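Local coordinates for cytochrome C3, A dimeric class III c-type cytochrome (Desulfovibrio gigas, PDB 1GYO), which binds four c-type hemes per chain in a disulfide-linked dimer and probably serves in electron transfer, at residues A[66-69]-A[70-74]; A[16-19]-A[20-23]; A[33-36]-A[37-40]. All coordinates share one frame; numbering follows the deposited sequence.

Contact 1: A[66-69]-A[70-74]; sequences RGFY and KAWHS. With HEC (heme c), chain F.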
loop_
_atom_site.group_PDB
_atom_site.type_symbol
_atom_site.label_atom_id
_atom_site.label_comp_id
_atom_site.label_asym_id
_atom_site.label_seq_id
_atom_site.Cartn_x
_atom_site.Cartn_y
_atom_site.Cartn_z
ATOM N N ARG A 66 8.039 -22.650 1.553
ATOM C CA ARG A 66 6.680 -22.287 1.131
ATOM C C ARG A 66 5.642 -22.662 2.179
ATOM O O ARG A 66 4.448 -22.479 1.951
ATOM C CB ARG A 66 6.348 -22.965 -0.203
ATOM C CG ARG A 66 7.145 -22.433 -1.367
ATOM C CD ARG A 66 6.743 -23.056 -2.669
ATOM N NE ARG A 66 7.598 -22.642 -3.751
ATOM C CZ ARG A 66 7.250 -22.777 -5.025
ATOM N NH1 ARG A 66 8.070 -22.377 -6.000
ATOM N NH2 ARG A 66 6.064 -23.304 -5.236
ATOM N N GLY A 67 6.098 -23.160 3.339
ATOM C CA GLY A 67 5.178 -23.607 4.372
ATOM C C GLY A 67 4.848 -22.532 5.396
ATOM O O GLY A 67 5.287 -21.390 5.272
ATOM N N PHE A 68 4.036 -22.910 6.357
ATOM C CA PHE A 68 3.484 -21.966 7.323
ATOM C C PHE A 68 4.552 -21.402 8.241
ATOM O O PHE A 68 4.672 -20.172 8.378
ATOM C CB PHE A 68 2.384 -22.681 8.123
ATOM C CG PHE A 68 1.637 -21.801 9.077
ATOM C CD1 PHE A 68 0.706 -20.899 8.619
ATOM C CD2 PHE A 68 1.861 -21.900 10.444
ATOM C CE1 PHE A 68 -0.024 -20.128 9.497
ATOM C CE2 PHE A 68 1.123 -21.122 11.339
ATOM C CZ PHE A 68 0.166 -20.243 10.866
ATOM N N TYR A 69 5.337 -22.250 8.897
ATOM C CA TYR A 69 6.282 -21.741 9.900
ATOM C C TYR A 69 7.284 -20.747 9.323
ATOM O O TYR A 69 7.605 -19.727 9.955
ATOM C CB TYR A 69 7.017 -22.879 10.579
ATOM C CG TYR A 69 7.752 -22.491 11.843
ATOM C CD1 TYR A 69 7.070 -22.455 13.060
ATOM C CD2 TYR A 69 9.105 -22.191 11.874
ATOM C CE1 TYR A 69 7.710 -22.128 14.219
ATOM C CE2 TYR A 69 9.773 -21.870 13.018
ATOM C CZ TYR A 69 9.064 -21.829 14.205
ATOM O OH TYR A 69 9.694 -21.522 15.399
ATOM N N LYS A 70 7.801 -21.036 8.134
ATOM C CA LYS A 70 8.813 -20.181 7.540
ATOM C C LYS A 70 8.292 -18.814 7.146
ATOM O O LYS A 70 9.072 -17.868 7.043
ATOM C CB LYS A 70 9.472 -20.873 6.339
ATOM C CG LYS A 70 10.544 -21.903 6.731
ATOM C CD LYS A 70 11.804 -21.267 7.262
ATOM C CE LYS A 70 12.906 -22.253 7.596
ATOM N NZ LYS A 70 13.579 -22.875 6.430
ATOM N N ALA A 71 6.961 -18.640 6.954
ATOM C CA ALA A 71 6.428 -17.310 6.628
ATOM C C ALA A 71 6.751 -16.310 7.741
ATOM O O ALA A 71 6.933 -15.125 7.472
ATOM C CB ALA A 71 4.937 -17.361 6.420
ATOM N N TRP A 72 6.770 -16.807 8.991
ATOM C CA TRP A 72 6.878 -15.945 10.160
ATOM C C TRP A 72 8.242 -15.958 10.815
ATOM O O TRP A 72 8.601 -15.033 11.533
ATOM C CB TRP A 72 5.796 -16.290 11.184
ATOM C CG TRP A 72 4.529 -16.797 10.590
ATOM C CD1 TRP A 72 4.095 -18.077 10.595
ATOM C CD2 TRP A 72 3.541 -16.049 9.867
ATOM N NE1 TRP A 72 2.878 -18.211 9.944
ATOM C CE2 TRP A 72 2.537 -16.953 9.486
ATOM C CE3 TRP A 72 3.428 -14.697 9.508
ATOM C CZ2 TRP A 72 1.395 -16.565 8.767
ATOM C CZ3 TRP A 72 2.302 -14.319 8.799
ATOM C CH2 TRP A 72 1.301 -15.243 8.434
ATOM N N HIS A 73 8.989 -17.046 10.578
ATOM C CA HIS A 73 10.259 -17.350 11.255
ATOM C C HIS A 73 11.243 -17.944 10.251
ATOM O O HIS A 73 11.239 -19.139 9.979
ATOM C CB HIS A 73 10.108 -18.350 12.391
ATOM C CG HIS A 73 8.835 -18.360 13.135
ATOM N ND1 HIS A 73 7.722 -19.036 12.716
ATOM C CD2 HIS A 73 8.496 -17.838 14.328
ATOM C CE1 HIS A 73 6.761 -18.887 13.611
ATOM N NE2 HIS A 73 7.194 -18.141 14.615
ATOM N N SER A 74 12.037 -17.069 9.687
ATOM C CA SER A 74 12.893 -17.496 8.589
ATOM C C SER A 74 14.048 -16.518 8.721
ATOM O O SER A 74 13.802 -15.381 9.165
ATOM C CB SER A 74 12.323 -17.380 7.146
ATOM O OG SER A 74 13.368 -17.608 6.237
HETATM FE FE HEC F . 6.137 -17.695 16.221
HETATM C CHA HEC F . 3.397 -19.112 14.761
HETATM C CHB HEC F . 6.941 -20.648 17.592
HETATM C CHC HEC F . 8.923 -16.301 17.580
HETATM C CHD HEC F . 5.260 -14.705 14.966
HETATM N NA HEC F . 5.300 -19.499 16.216
HETATM C C1A HEC F . 4.165 -19.934 15.567
HETATM C C2A HEC F . 3.895 -21.316 15.857
HETATM C C3A HEC F . 4.886 -21.743 16.680
HETATM C C4A HEC F . 5.766 -20.618 16.888
HETATM C CMA HEC F . 5.070 -23.100 17.305
HETATM C CAA HEC F . 2.693 -22.081 15.381
HETATM C CBA HEC F . 2.959 -22.949 14.179
HETATM C CGA HEC F . 1.771 -23.762 13.727
HETATM O O1A HEC F . 0.669 -23.594 14.265
HETATM O O2A HEC F . 1.938 -24.599 12.805
HETATM N NB HEC F . 7.651 -18.343 17.357
HETATM C C1B HEC F . 7.862 -19.640 17.767
HETATM C C2B HEC F . 9.160 -19.781 18.398
HETATM C C3B HEC F . 9.746 -18.558 18.333
HETATM C C4B HEC F . 8.786 -17.659 17.733
HETATM C CMB HEC F . 9.695 -21.085 18.916
HETATM C CAB HEC F . 11.158 -18.167 18.681
HETATM C CBB HEC F . 12.188 -18.807 17.749
HETATM N NC HEC F . 6.916 -15.863 16.295
HETATM C C1C HEC F . 8.037 -15.432 16.989
HETATM C C2C HEC F . 8.157 -13.997 16.952
HETATM C C3C HEC F . 7.136 -13.544 16.179
HETATM C C4C HEC F . 6.369 -14.707 15.778
HETATM C CMC HEC F . 9.242 -13.225 17.675
HETATM C CAC HEC F . 6.785 -12.134 15.826
HETATM C CBC HEC F . 7.957 -11.249 15.397
HETATM N ND HEC F . 4.652 -17.064 15.052
HETATM C C1D HEC F . 4.465 -15.759 14.595
HETATM C C2D HEC F . 3.325 -15.687 13.723
HETATM C C3D HEC F . 2.776 -16.930 13.684
HETATM C C4D HEC F . 3.600 -17.781 14.501
HETATM C CMD HEC F . 2.849 -14.439 13.019
HETATM C CAD HEC F . 1.557 -17.364 12.915
HETATM C CBD HEC F . 0.280 -17.288 13.733
HETATM C CGD HEC F . 0.196 -18.370 14.791
HETATM O O1D HEC F . 0.447 -18.000 15.981
HETATM O O2D HEC F . -0.066 -19.520 14.464
#
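Ala71 N bonds to Phe68 O at 3.1 Å in the first turn of a short helix, while Ala71 CB lies over one face of the Trp72 indole. Trp72 presents its pyrrole edge to the Phe68 ring in a T-shaped pair: NE1 stands over the ring centre, the planes are 75° apart, and the other indole face rests on the heme propionate carbon CAD, 3.4 Å from NE1. Its backbone N bonds to Tyr69 O. His73 is one axial ligand of the iron, NE2 2.0 Å from FE, and His104 is the second. His73 ND1 donates to Tyr69 O at 2.8 Å and His73 N donates to the same oxygen, so three N-H groups grip one carbonyl. With Tyr69 CG turned away from the backbone N and beside the carbonyl carbon (chi1 -166°), the ring lies over the imidazole, centroids 3.8 Å apart and planes at 21°. In the conformer modelled, this stack and the ND1 bond would together limit the rotation of the imidazole. Helix 68-72 follows the loop carrying Asp58, with which Phe68 shares a backbone bond, and is tied through Trp72 to Arg81 of helix 80-89.

Contact 2: A[16-19]-A[20-23]; sequences DPHP and RFGK. With HEC (heme c), chain F.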
loop_
_atom_site.group_PDB
_atom_site.type_symbol
_atom_site.label_atom_id
_atom_site.label_comp_id
_atom_site.label_asym_id
_atom_site.label_seq_id
_atom_site.Cartn_x
_atom_site.Cartn_y
_atom_site.Cartn_z
ATOM N N ASP A 16 -6.728 -26.507 13.018
ATOM C CA ASP A 16 -6.645 -26.216 14.425
ATOM C C ASP A 16 -5.425 -25.378 14.807
ATOM O O ASP A 16 -4.321 -25.629 14.318
ATOM C CB ASP A 16 -6.558 -27.527 15.205
ATOM C CG ASP A 16 -7.843 -28.298 15.240
ATOM O OD1 ASP A 16 -8.914 -27.717 14.981
ATOM O OD2 ASP A 16 -7.664 -29.496 15.554
ATOM N N PRO A 17 -5.570 -24.376 15.662
ATOM C CA PRO A 17 -4.434 -23.553 16.113
ATOM C C PRO A 17 -3.452 -24.366 16.936
ATOM O O PRO A 17 -3.815 -25.366 17.585
ATOM C CB PRO A 17 -5.059 -22.500 17.037
ATOM C CG PRO A 17 -6.315 -23.173 17.477
ATOM C CD PRO A 17 -6.820 -23.945 16.269
ATOM N N HIS A 18 -2.206 -23.953 16.902
ATOM C CA HIS A 18 -1.219 -24.524 17.802
ATOM C C HIS A 18 -1.680 -24.378 19.228
ATOM O O HIS A 18 -2.268 -23.323 19.534
ATOM C CB HIS A 18 0.102 -23.806 17.576
ATOM C CG HIS A 18 1.207 -24.557 18.200
ATOM N ND1 HIS A 18 1.488 -24.440 19.530
ATOM C CD2 HIS A 18 2.046 -25.478 17.649
ATOM C CE1 HIS A 18 2.504 -25.280 19.774
ATOM N NE2 HIS A 18 2.850 -25.897 18.669
ATOM N N PRO A 19 -1.539 -25.397 20.055
ATOM C CA PRO A 19 -2.144 -25.283 21.377
ATOM C C PRO A 19 -1.464 -24.277 22.283
ATOM O O PRO A 19 -2.092 -23.953 23.285
ATOM C CB PRO A 19 -1.986 -26.697 21.989
ATOM C CG PRO A 19 -0.986 -27.361 21.113
ATOM C CD PRO A 19 -0.995 -26.719 19.773
ATOM N N ARG A 20 -0.238 -23.816 21.990
ATOM C CA ARG A 20 0.430 -22.844 22.840
ATOM C C ARG A 20 0.900 -21.553 22.125
ATOM O O ARG A 20 1.081 -20.509 22.736
ATOM C CB ARG A 20 1.668 -23.503 23.456
ATOM C CG ARG A 20 2.281 -22.594 24.480
ATOM C CD ARG A 20 3.101 -23.173 25.609
ATOM N NE ARG A 20 3.326 -22.126 26.617
ATOM C CZ ARG A 20 3.883 -22.404 27.806
ATOM N NH1 ARG A 20 4.261 -23.652 28.092
ATOM N NH2 ARG A 20 4.059 -21.433 28.699
ATOM N N PHE A 21 1.113 -21.598 20.824
ATOM C CA PHE A 21 1.611 -20.524 20.001
ATOM C C PHE A 21 0.591 -20.162 18.909
ATOM O O PHE A 21 0.968 -19.869 17.781
ATOM C CB PHE A 21 2.945 -20.959 19.372
ATOM C CG PHE A 21 4.069 -21.029 20.365
ATOM C CD1 PHE A 21 4.230 -22.134 21.163
ATOM C CD2 PHE A 21 4.965 -19.988 20.525
ATOM C CE1 PHE A 21 5.241 -22.179 22.095
ATOM C CE2 PHE A 21 5.942 -20.013 21.464
ATOM C CZ PHE A 21 6.097 -21.128 22.235
ATOM N N GLY A 22 -0.699 -20.168 19.236
ATOM C CA GLY A 22 -1.723 -20.263 18.201
ATOM C C GLY A 22 -2.170 -18.999 17.547
ATOM O O GLY A 22 -2.758 -19.090 16.450
ATOM N N LYS A 23 -1.966 -17.849 18.175
ATOM C CA LYS A 23 -2.469 -16.581 17.648
ATOM C C LYS A 23 -1.448 -15.479 17.865
ATOM O O LYS A 23 -0.842 -15.393 18.943
ATOM C CB LYS A 23 -3.792 -16.119 18.294
ATOM C CG LYS A 23 -5.011 -16.905 17.884
ATOM C CD LYS A 23 -6.304 -16.452 18.475
ATOM C CE LYS A 23 -6.363 -15.163 19.241
ATOM N NZ LYS A 23 -7.752 -14.937 19.825
HETATM FE FE HEC F . 6.137 -17.695 16.221
HETATM C CHA HEC F . 3.397 -19.112 14.761
HETATM C CHB HEC F . 6.941 -20.648 17.592
HETATM C CHC HEC F . 8.923 -16.301 17.580
HETATM C CHD HEC F . 5.260 -14.705 14.966
HETATM N NA HEC F . 5.300 -19.499 16.216
HETATM C C1A HEC F . 4.165 -19.934 15.567
HETATM C C2A HEC F . 3.895 -21.316 15.857
HETATM C C3A HEC F . 4.886 -21.743 16.680
HETATM C C4A HEC F . 5.766 -20.618 16.888
HETATM C CMA HEC F . 5.070 -23.100 17.305
HETATM C CAA HEC F . 2.693 -22.081 15.381
HETATM C CBA HEC F . 2.959 -22.949 14.179
HETATM C CGA HEC F . 1.771 -23.762 13.727
HETATM O O1A HEC F . 0.669 -23.594 14.265
HETATM O O2A HEC F . 1.938 -24.599 12.805
HETATM N NB HEC F . 7.651 -18.343 17.357
HETATM C C1B HEC F . 7.862 -19.640 17.767
HETATM C C2B HEC F . 9.160 -19.781 18.398
HETATM C C3B HEC F . 9.746 -18.558 18.333
HETATM C C4B HEC F . 8.786 -17.659 17.733
HETATM C CMB HEC F . 9.695 -21.085 18.916
HETATM C CAB HEC F . 11.158 -18.167 18.681
HETATM C CBB HEC F . 12.188 -18.807 17.749
HETATM N NC HEC F . 6.916 -15.863 16.295
HETATM C C1C HEC F . 8.037 -15.432 16.989
HETATM C C2C HEC F . 8.157 -13.997 16.952
HETATM C C3C HEC F . 7.136 -13.544 16.179
HETATM C C4C HEC F . 6.369 -14.707 15.778
HETATM C CMC HEC F . 9.242 -13.225 17.675
HETATM C CAC HEC F . 6.785 -12.134 15.826
HETATM C CBC HEC F . 7.957 -11.249 15.397
HETATM N ND HEC F . 4.652 -17.064 15.052
HETATM C C1D HEC F . 4.465 -15.759 14.595
HETATM C C2D HEC F . 3.325 -15.687 13.723
HETATM C C3D HEC F . 2.776 -16.930 13.684
HETATM C C4D HEC F . 3.600 -17.781 14.501
HETATM C CMD HEC F . 2.849 -14.439 13.019
HETATM C CAD HEC F . 1.557 -17.364 12.915
HETATM C CBD HEC F . 0.280 -17.288 13.733
HETATM C CGD HEC F . 0.196 -18.370 14.791
HETATM O O1D HEC F . 0.447 -18.000 15.981
HETATM O O2D HEC F . -0.066 -19.520 14.464
HETATM O O HOH W 1 -2.192 -20.991 21.565
#
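The loop between strands 6-9 and 24-27 folds over the edge of a heme, and His18 and Phe21 hold its turn together there. His18 ND1 accepts two backbone N-H groups, Arg20 N and Phe21 N, each 3.1 Å away; the Arg20 bond is the straighter at 166°, and both donors are tilted from the imidazole plane. Because ND1 acts as acceptor to both, a proton on this ring would be expected on NE2. The imidazole reaches forward to these groups, CG beside the carbonyl carbon and opposite the backbone N (chi1 -166°). One face is covered by Pro19 CD, the opposite face by the heme methyl CMA, 3.8 Å from His18 NE2. Phe21 lies alongside, pointing the same way, and turns an edge to the imidazole in an offset edge-to-face pair with planes at 76°; its CD1 is 3.8 Å from His18 CE1. Phe21 itself leans on the porphyrin, CB 3.4 Å from heme C3A and CD2 near the meso carbon CHB, and its ring also meets His104, an iron ligand, edge-to-face. A water bridges the turn, donating to His18 O and accepting from Gly22 N at 2.9 Å. Gly22 O bonds to Thr10 OG1 and Asp16 O to Arg59 NH1. The result, a turn held by a histidine ring nitrogen, forms part of the wall of a heme pocket in this class III cytochrome c.

Contact 3: A[33-36]-A[37-40]; sequences NVSC and VSCH. With HEC (heme c), chain C.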
loop_
_atom_site.group_PDB
_atom_site.type_symbol
_atom_site.label_atom_id
_atom_site.label_comp_id
_atom_site.label_asym_id
_atom_site.label_seq_id
_atom_site.Cartn_x
_atom_site.Cartn_y
_atom_site.Cartn_z
ATOM N N ASN A 33 5.826 2.436 8.417
ATOM C CA ASN A 33 7.044 2.839 7.703
ATOM C C ASN A 33 7.693 1.669 6.960
ATOM O O ASN A 33 8.773 1.821 6.413
ATOM C CB ASN A 33 8.067 3.460 8.638
ATOM C CG ASN A 33 7.540 4.670 9.368
ATOM O OD1 ASN A 33 6.876 5.521 8.766
ATOM N ND2 ASN A 33 7.793 4.770 10.682
ATOM N N VAL A 34 7.035 0.526 6.911
ATOM C CA VAL A 34 7.534 -0.654 6.224
ATOM C C VAL A 34 6.694 -0.786 4.945
ATOM O O VAL A 34 5.464 -0.776 5.020
ATOM C CB VAL A 34 7.399 -1.901 7.092
ATOM C CG1 VAL A 34 7.844 -3.153 6.338
ATOM C CG2 VAL A 34 8.148 -1.717 8.433
ATOM N N SER A 35 7.316 -0.873 3.788
ATOM C CA SER A 35 6.557 -0.966 2.548
ATOM C C SER A 35 5.689 -2.219 2.526
ATOM O O SER A 35 6.072 -3.270 3.034
ATOM C CB SER A 35 7.476 -0.954 1.304
ATOM O OG SER A 35 8.221 -2.158 1.288
ATOM N N CYS A 36 4.539 -2.103 1.844
ATOM C CA CYS A 36 3.604 -3.236 1.785
ATOM C C CYS A 36 4.290 -4.495 1.274
ATOM O O CYS A 36 4.092 -5.592 1.833
ATOM C CB CYS A 36 2.394 -2.968 0.909
ATOM S SG CYS A 36 1.587 -1.372 1.044
ATOM N N VAL A 37 5.078 -4.352 0.223
ATOM C CA VAL A 37 5.697 -5.525 -0.436
ATOM C C VAL A 37 6.758 -6.157 0.416
ATOM O O VAL A 37 7.128 -7.310 0.165
ATOM C CB VAL A 37 6.257 -5.083 -1.808
ATOM C CG1 VAL A 37 7.489 -4.198 -1.674
ATOM C CG2 VAL A 37 6.569 -6.307 -2.658
ATOM N N SER A 38 7.267 -5.470 1.437
ATOM C CA SER A 38 8.239 -6.068 2.323
ATOM C C SER A 38 7.675 -7.305 3.037
ATOM O O SER A 38 8.460 -8.188 3.382
ATOM C CB SER A 38 8.745 -5.068 3.366
ATOM O OG SER A 38 9.424 -3.985 2.733
ATOM N N CYS A 39 6.382 -7.313 3.277
ATOM C CA CYS A 39 5.661 -8.456 3.857
ATOM C C CYS A 39 4.853 -9.183 2.779
ATOM O O CYS A 39 4.965 -10.397 2.637
ATOM C CB CYS A 39 4.736 -8.007 4.958
ATOM S SG CYS A 39 5.665 -7.186 6.301
ATOM N N HIS A 40 4.009 -8.427 2.078
ATOM C CA HIS A 40 3.190 -8.993 1.011
ATOM C C HIS A 40 4.030 -9.116 -0.261
ATOM O O HIS A 40 3.821 -8.378 -1.247
ATOM C CB HIS A 40 2.007 -8.059 0.754
ATOM C CG HIS A 40 1.086 -7.899 1.924
ATOM N ND1 HIS A 40 0.151 -8.852 2.255
ATOM C CD2 HIS A 40 0.902 -6.878 2.793
ATOM C CE1 HIS A 40 -0.538 -8.396 3.318
ATOM N NE2 HIS A 40 -0.125 -7.212 3.674
HETATM FE FE HEC C . -0.773 -6.142 5.196
HETATM C CHA HEC C . -3.212 -8.360 6.026
HETATM C CHB HEC C . -2.889 -4.637 3.014
HETATM C CHC HEC C . 1.467 -3.672 4.747
HETATM C CHD HEC C . 1.468 -7.926 6.923
HETATM N NA HEC C . -2.680 -6.420 4.662
HETATM C C1A HEC C . -3.559 -7.378 5.122
HETATM C C2A HEC C . -4.851 -7.253 4.486
HETATM C C3A HEC C . -4.745 -6.217 3.612
HETATM C C4A HEC C . -3.402 -5.702 3.723
HETATM C CMA HEC C . -5.793 -5.666 2.681
HETATM C CAA HEC C . -6.044 -8.090 4.774
HETATM C CBA HEC C . -6.092 -9.434 4.091
HETATM C CGA HEC C . -7.220 -10.334 4.583
HETATM O O1A HEC C . -7.538 -10.307 5.791
HETATM O O2A HEC C . -7.792 -11.064 3.786
HETATM N NB HEC C . -0.705 -4.492 4.073
HETATM C C1B HEC C . -1.657 -4.034 3.185
HETATM C C2B HEC C . -1.202 -2.833 2.519
HETATM C C3B HEC C . 0.028 -2.527 3.035
HETATM C C4B HEC C . 0.323 -3.569 3.996
HETATM C CMB HEC C . -1.975 -2.096 1.469
HETATM C CAB HEC C . 0.918 -1.361 2.729
HETATM C CBB HEC C . 0.317 0.012 2.997
HETATM N NC HEC C . 1.085 -5.834 5.776
HETATM C C1C HEC C . 1.871 -4.728 5.525
HETATM C C2C HEC C . 3.175 -4.865 6.142
HETATM C C3C HEC C . 3.177 -6.081 6.730
HETATM C C4C HEC C . 1.901 -6.690 6.480
HETATM C CMC HEC C . 4.259 -3.835 6.026
HETATM C CAC HEC C . 4.313 -6.780 7.444
HETATM C CBC HEC C . 4.902 -5.945 8.591
HETATM N ND HEC C . -0.873 -7.797 6.277
HETATM C C1D HEC C . 0.207 -8.447 6.876
HETATM C C2D HEC C . -0.224 -9.684 7.470
HETATM C C3D HEC C . -1.573 -9.742 7.330
HETATM C C4D HEC C . -1.956 -8.611 6.534
HETATM C CMD HEC C . 0.686 -10.689 8.160
HETATM C CAD HEC C . -2.476 -10.824 7.865
HETATM C CBD HEC C . -2.588 -11.969 6.869
HETATM C CGD HEC C . -2.854 -13.326 7.427
HETATM O O1D HEC C . -2.466 -14.307 6.740
HETATM O O2D HEC C . -3.420 -13.485 8.508
#
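Cys36 and Cys39 are joined covalently to one heme, Cys36 SG to heme CAB and Cys39 SG to heme CAC, both at 1.8 Å, while His40 NE2 binds its iron, 2.0 Å from FE, opposite His28 as the other axial ligand. With both sulfurs beside their backbone N (chi1 -43° for Cys36, -60° for Cys39), their spacing along the turn brings them to two adjacent pyrrole rings of the porphyrin.

Backbone hydrogen bonds wind the segment into one short helical turn. Cys36 O accepts from two donors, His40 N at 2.8 Å and Cys39 N. Ser38 N donates to Ser35 O at 3.0 Å. This is the CXXCH heme-binding motif of c-type cytochromes, Cys36 to His40, in which the turn carries both thioether cysteines and an axial histidine to one heme.

A hydroxyl pair fastens the start of the turn: Ser35 OG and Ser38 OG lie 2.6 Å apart in a hydrogen bond that either could donate. Ser35 OG sits between its backbone N and carbonyl carbon (chi1 68°), facing along the helix toward Ser38.

Val34 makes the apolar contact: its CG1 touches Ser38 CB at 3.6 Å and the heme methyl CMC at 3.7 Å. In a separate aromatic pair, the imidazole of His40 meets the ring of Phe49 edge-to-face. Across the dimer, Cys36 packs against Cys36 of the second subunit.

In the fold
Contacts 1 and 2 share one heme: 66-74 supplies its axial His73, whereas 16-23 lines the other side, where Phe21 meets the second ligand, His104. Their centres lie 15 Å apart and nearest atoms about 6 Å, so the porphyrin, not direct touching, joins them. Contact 3 serves a different heme; its centre is 17 Å from that of contact 1 and 25 Å from that of contact 2, which lies on the opposite side of the chain's centre. Trp72 and Cys39 each touch further hemes, consistent with a closely spaced heme cluster.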